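Local coordinates for cupin 2, conserved barrel domain protein (Shewanella frigidimarina NCIMB 400, PDB 3D82) that is of unknown specific function but, as a small cupin, holds a nickel ion inside its conserved beta barrel, at residues 36-41 against 94-99; 54-59 against 70-75. All coordinates share one frame; numbering follows the deposited sequence.

Contacts 1 and 2 are two parts of one cupin barrel, their centres 9 Å apart, and residues 54-59 and 70-75 lie within the chain loop that contact 1 closes. Contact 1 pairs neighbouring strands of the five-stranded sheet; contact 2 sets that sheet against the three-stranded one. Strand 93-101 joins them, since Met97 N approaches Ile55 O at 2.8 Å and Lys95 O lies 2.9 Å from Met57 N, both probable hydrogen bonds. Nickel is bound by His45, His47, Glu52 and His86. Contact 1 approaches this site through Ile98, whose side chain touches Glu52, and contact 2 lies partly on strand 52-56, whose first residue is the nickel ligand Glu52. Both contacts also reach the second subunit.

Contact 1 (36-41 against 94-99); sequences VKVEGE and CKIMII
Val36, Lys37 and Val38 pair with Ile96, Lys95 and Cys94 as antiparallel strands whose short axes approach to 4.9 Å, with 135° between their N-to-C directions, a twisted rather than strictly antiparallel pairing. Val36 with Ile96 and Val38 with Cys94 are hydrogen-bonded pairs, each using both of its N-H groups, and Lys37 with Lys95 is the non-hydrogen-bonded pair between them. The straightest bond runs from Ile96 N to Val36 O, 2.9 Å long and 178° at the hydrogen.

On the face carrying both valines, Ile96 sends CG1 between its own backbone N and carbonyl carbon (chi1 67°), which brings CG1 to 3.7 Å from Val36 CB, the two side chains crossing at a slant. Its extended arm continues to CD1, 4.1 Å from Val38 CG1, these side chains meeting at about a right angle. Val36 CG2 meets Ile98 CD1 at 3.7 Å, and Val38 CG2 packs on Cys94 CB at 3.8 Å. An alanine in place of Ile96 would probably open a gap on the valine face, leaving Val36 CB and Val38 CG1 without their partner.

The opposite face holds Lys37 and Lys95, whose NZ atoms stand 5.1 Å apart. One water accepts from both, Glu58 forms a salt bridge to Lys95, and the carbonyls of Phe13 and Phe16 accept hydrogen bonds from Lys37 NZ. Glu58 probably offsets the charge of Lys95, while carbonyls and water solvate the ammonium groups; the valine face is held by apolar packing.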
loop_
_atom_site.group_PDB
_atom_site.type_symbol
_atom_site.label_atom_id
_atom_site.label_comp_id
_atom_site.label_asym_id
_atom_site.label_seq_id
_atom_site.Cartn_x
_atom_site.Cartn_y
_atom_site.Cartn_z
ATOM N N VAL D 36 7.801 -1.184 9.058
ATOM C CA VAL D 36 8.285 -0.792 10.378
ATOM C C VAL D 36 7.499 -1.549 11.468
ATOM O O VAL D 36 6.303 -1.833 11.300
ATOM C CB VAL D 36 8.109 0.757 10.622
ATOM C CG1 VAL D 36 9.161 1.282 11.591
ATOM C CG2 VAL D 36 8.169 1.585 9.313
ATOM N N LYS D 37 8.190 -1.900 12.552
ATOM C CA LYS D 37 7.578 -2.437 13.760
ATOM C C LYS D 37 7.681 -1.298 14.777
ATOM O O LYS D 37 8.764 -0.738 14.959
ATOM C CB LYS D 37 8.283 -3.710 14.237
ATOM C CG LYS D 37 7.960 -4.902 13.350
ATOM C CD LYS D 37 8.686 -6.156 13.765
ATOM C CE LYS D 37 8.273 -7.318 12.876
ATOM N NZ LYS D 37 8.818 -8.635 13.382
ATOM N N VAL D 38 6.555 -0.909 15.390
ATOM C CA VAL D 38 6.528 0.215 16.338
ATOM C C VAL D 38 5.833 -0.150 17.654
ATOM O O VAL D 38 4.919 -0.966 17.672
ATOM C CB VAL D 38 5.879 1.470 15.695
ATOM C CG1 VAL D 38 6.667 1.902 14.453
ATOM C CG2 VAL D 38 4.408 1.239 15.321
ATOM N N GLU D 39 6.313 0.427 18.753
ATOM C CA GLU D 39 5.705 0.249 20.077
ATOM C C GLU D 39 6.098 1.447 20.944
ATOM O O GLU D 39 7.238 1.883 20.897
ATOM C CB GLU D 39 6.132 -1.071 20.726
ATOM C CG GLU D 39 5.328 -1.385 21.996
ATOM C CD GLU D 39 5.576 -2.769 22.573
ATOM O OE1 GLU D 39 6.095 -3.658 21.867
ATOM O OE2 GLU D 39 5.221 -2.963 23.754
ATOM N N GLY D 40 5.163 1.966 21.729
ATOM C CA GLY D 40 5.401 3.168 22.521
ATOM C C GLY D 40 5.176 4.379 21.637
ATOM O O GLY D 40 4.512 4.290 20.595
ATOM N N GLU D 41 5.764 5.501 22.033
ATOM C CA GLU D 41 5.589 6.781 21.341
ATOM C C GLU D 41 6.796 7.217 20.534
ATOM O O GLU D 41 7.927 6.968 20.928
ATOM C CB GLU D 41 5.317 7.871 22.373
ATOM C CG GLU D 41 4.076 7.598 23.226
ATOM C CD GLU D 41 3.677 8.756 24.115
ATOM O OE1 GLU D 41 4.061 9.926 23.837
ATOM O OE2 GLU D 41 2.948 8.478 25.096
ATOM N N CYS D 94 3.027 -2.873 16.808
ATOM C CA CYS D 94 2.201 -2.626 15.637
ATOM C C CYS D 94 3.060 -2.734 14.378
ATOM O O CYS D 94 4.171 -2.211 14.348
ATOM C CB CYS D 94 1.577 -1.255 15.771
ATOM S SG CYS D 94 0.457 -0.856 14.454
ATOM N N LYS D 95 2.548 -3.422 13.356
ATOM C CA LYS D 95 3.249 -3.631 12.094
ATOM C C LYS D 95 2.648 -2.687 11.081
ATOM O O LYS D 95 1.437 -2.767 10.793
ATOM C CB LYS D 95 3.118 -5.089 11.629
ATOM C CG LYS D 95 3.850 -6.069 12.537
ATOM C CD LYS D 95 3.655 -7.526 12.112
ATOM C CE LYS D 95 4.135 -8.481 13.210
ATOM N NZ LYS D 95 3.863 -9.894 12.869
ATOM N N ILE D 96 3.488 -1.786 10.552
ATOM C CA ILE D 96 3.061 -0.773 9.596
ATOM C C ILE D 96 3.891 -0.736 8.333
ATOM O O ILE D 96 5.001 -1.280 8.274
ATOM C CB ILE D 96 3.050 0.650 10.229
ATOM C CG1 ILE D 96 4.469 1.154 10.587
ATOM C CG2 ILE D 96 2.168 0.643 11.467
ATOM C CD1 ILE D 96 4.545 2.625 11.036
HETATM N N MSE D 97 3.302 -0.093 7.329
HETATM C CA MSE D 97 3.949 0.190 6.078
HETATM C C MSE D 97 3.826 1.693 5.835
HETATM O O MSE D 97 2.750 2.263 6.004
HETATM C CB MSE D 97 3.362 -0.602 4.896
HETATM C CG MSE D 97 4.145 -0.333 3.613
HETATM SE SE MSE D 97 3.956 -1.656 2.255
HETATM C CE MSE D 97 2.186 -1.207 1.753
ATOM N N ILE D 98 4.949 2.313 5.493
ATOM C CA ILE D 98 5.029 3.738 5.163
ATOM C C ILE D 98 5.439 3.859 3.707
ATOM O O ILE D 98 6.305 3.109 3.246
ATOM C CB ILE D 98 6.047 4.491 6.030
ATOM C CG1 ILE D 98 5.614 4.521 7.489
ATOM C CG2 ILE D 98 6.217 5.943 5.573
ATOM C CD1 ILE D 98 6.806 4.950 8.421
ATOM N N ILE D 99 4.793 4.785 2.990
ATOM C CA ILE D 99 5.089 5.050 1.594
ATOM C C ILE D 99 5.340 6.544 1.474
ATOM O O ILE D 99 4.518 7.363 1.923
ATOM C CB ILE D 99 3.950 4.619 0.636
ATOM C CG1 ILE D 99 3.480 3.177 0.918
ATOM C CG2 ILE D 99 4.425 4.753 -0.838
ATOM C CD1 ILE D 99 2.230 2.771 0.132
HETATM O O HOH W 1 6.790 -10.520 12.314
#

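Contact 2 (54-59 against 70-75); sequences FIVMEG and ITLQAG
Val56 and Leu72 meet where the two sheets of the cupin barrel close on each other. Strand 52-56 pairs with 93-101 and 76-80, whereas 69-73 pairs with 60-65; short axes no nearer than 7.0 Å and 51° apart are consistent with this split. The one backbone bond between the segments falls past the end of strand 70-73.

Val56 and Leu72 contribute the largest shares. Followed from its CB, which lies 3.4 Å from Gln73 O, the Val56 side chain parts into two methyls: CG1, anti to the backbone N (chi1 178°), lies against the peptide linking Gln73 to Ala74, with Gln73 C at 3.7 Å, while CG2 turns to the apolar side and touches Leu72 CB at 3.5 Å. Leu72 extends this packing, its CD2 lying 4.0 Å from Phe54 O. Leu61 of strand 60-65 and Cys94 of strand 93-101 also touch Val56, placing it between the sheets.

Just beyond, Met57 and Glu58 both face Lys95 and form a classic beta bulge, at which the chain turns a corner. Ala74 CB rests 3.7 Å from Met57 O, and the carbonyl before it, Val56 O, accepts Gly75 N at 3.0 Å, the donor tilted 29° from the carbonyl plane. At the outer end Gln73 OE1, also bonded to Thr60 OG1, shares a water with the other segment: that water donates to OE1 and to Gly59 O and accepts from Ala74 N at 3.1 Å.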
loop_
_atom_site.group_PDB
_atom_site.type_symbol
_atom_site.label_atom_id
_atom_site.label_comp_id
_atom_site.label_asym_id
_atom_site.label_seq_id
_atom_site.Cartn_x
_atom_site.Cartn_y
_atom_site.Cartn_z
ATOM N N PHE D 54 0.549 6.028 5.897
ATOM C CA PHE D 54 0.646 4.957 6.878
ATOM C C PHE D 54 -0.431 3.927 6.549
ATOM O O PHE D 54 -1.595 4.287 6.358
ATOM C CB PHE D 54 0.364 5.450 8.295
ATOM C CG PHE D 54 1.480 6.215 8.900
ATOM C CD1 PHE D 54 1.663 7.551 8.572
ATOM C CD2 PHE D 54 2.333 5.619 9.836
ATOM C CE1 PHE D 54 2.694 8.273 9.137
ATOM C CE2 PHE D 54 3.375 6.338 10.399
ATOM C CZ PHE D 54 3.558 7.666 10.058
ATOM N N ILE D 55 -0.030 2.665 6.476
ATOM C CA ILE D 55 -0.951 1.549 6.297
ATOM C C ILE D 55 -0.638 0.618 7.464
ATOM O O ILE D 55 0.524 0.235 7.652
ATOM C CB ILE D 55 -0.747 0.818 4.966
ATOM C CG1 ILE D 55 -0.889 1.788 3.775
ATOM C CG2 ILE D 55 -1.745 -0.346 4.819
ATOM C CD1 ILE D 55 -0.647 1.153 2.394
ATOM N N VAL D 56 -1.652 0.304 8.268
ATOM C CA VAL D 56 -1.489 -0.647 9.371
ATOM C C VAL D 56 -1.776 -2.051 8.826
ATOM O O VAL D 56 -2.817 -2.282 8.203
ATOM C CB VAL D 56 -2.375 -0.300 10.558
ATOM C CG1 VAL D 56 -2.213 -1.356 11.691
ATOM C CG2 VAL D 56 -2.028 1.115 11.038
HETATM N N MSE D 57 -0.838 -2.963 9.070
HETATM C CA MSE D 57 -0.860 -4.356 8.589
HETATM C C MSE D 57 -1.319 -5.295 9.704
HETATM O O MSE D 57 -2.017 -6.264 9.440
HETATM C CB MSE D 57 0.537 -4.784 8.134
HETATM C CG MSE D 57 1.296 -3.726 7.288
HETATM SE SE MSE D 57 0.432 -3.352 5.673
HETATM C CE MSE D 57 1.093 -4.875 4.829
ATOM N N GLU D 58 -0.883 -5.016 10.934
ATOM C CA GLU D 58 -1.250 -5.774 12.117
ATOM C C GLU D 58 -1.152 -4.872 13.352
ATOM O O GLU D 58 -0.215 -4.059 13.473
ATOM C CB GLU D 58 -0.336 -6.985 12.269
ATOM C CG GLU D 58 -0.766 -7.973 13.381
ATOM C CD GLU D 58 0.107 -9.218 13.466
ATOM O OE1 GLU D 58 0.845 -9.541 12.512
ATOM O OE2 GLU D 58 0.039 -9.895 14.501
ATOM N N GLY D 59 -2.142 -5.004 14.236
ATOM C CA GLY D 59 -2.222 -4.228 15.463
ATOM C C GLY D 59 -2.997 -2.935 15.322
ATOM O O GLY D 59 -3.759 -2.747 14.365
ATOM N N ILE D 70 -6.155 10.320 15.913
ATOM C CA ILE D 70 -6.810 9.311 15.088
ATOM C C ILE D 70 -6.267 7.937 15.500
ATOM O O ILE D 70 -5.203 7.854 16.102
ATOM C CB ILE D 70 -6.654 9.564 13.563
ATOM C CG1 ILE D 70 -5.228 9.295 13.068
ATOM C CG2 ILE D 70 -7.160 10.985 13.205
ATOM C CD1 ILE D 70 -5.049 9.526 11.588
ATOM N N THR D 71 -7.041 6.892 15.204
ATOM C CA THR D 71 -6.686 5.493 15.457
ATOM C C THR D 71 -6.845 4.710 14.151
ATOM O O THR D 71 -7.855 4.858 13.481
ATOM C CB THR D 71 -7.594 4.882 16.543
ATOM O OG1 THR D 71 -7.394 5.597 17.773
ATOM C CG2 THR D 71 -7.309 3.380 16.760
ATOM N N LEU D 72 -5.830 3.924 13.792
ATOM C CA LEU D 72 -5.843 3.042 12.617
ATOM C C LEU D 72 -5.726 1.589 13.072
ATOM O O LEU D 72 -4.869 1.261 13.897
ATOM C CB LEU D 72 -4.691 3.349 11.661
ATOM C CG LEU D 72 -4.819 4.569 10.743
ATOM C CD1 LEU D 72 -4.808 5.862 11.549
ATOM C CD2 LEU D 72 -3.668 4.577 9.723
ATOM N N GLN D 73 -6.593 0.737 12.541
ATOM C CA GLN D 73 -6.569 -0.701 12.783
ATOM C C GLN D 73 -5.956 -1.358 11.539
ATOM O O GLN D 73 -5.741 -0.688 10.525
ATOM C CB GLN D 73 -7.995 -1.232 12.956
ATOM C CG GLN D 73 -8.795 -0.635 14.116
ATOM C CD GLN D 73 -8.215 -0.945 15.476
ATOM O OE1 GLN D 73 -7.405 -1.862 15.635
ATOM N NE2 GLN D 73 -8.644 -0.188 16.478
ATOM N N ALA D 74 -5.740 -2.678 11.612
ATOM C CA ALA D 74 -5.260 -3.470 10.480
ATOM C C ALA D 74 -6.231 -3.278 9.317
ATOM O O ALA D 74 -7.446 -3.242 9.519
ATOM C CB ALA D 74 -5.142 -4.959 10.849
ATOM N N GLY D 75 -5.708 -3.115 8.120
ATOM C CA GLY D 75 -6.557 -2.893 6.953
ATOM C C GLY D 75 -7.079 -1.469 6.824
ATOM O O GLY D 75 -8.099 -1.245 6.157
HETATM O O HOH W 2 -6.433 -4.241 14.168
#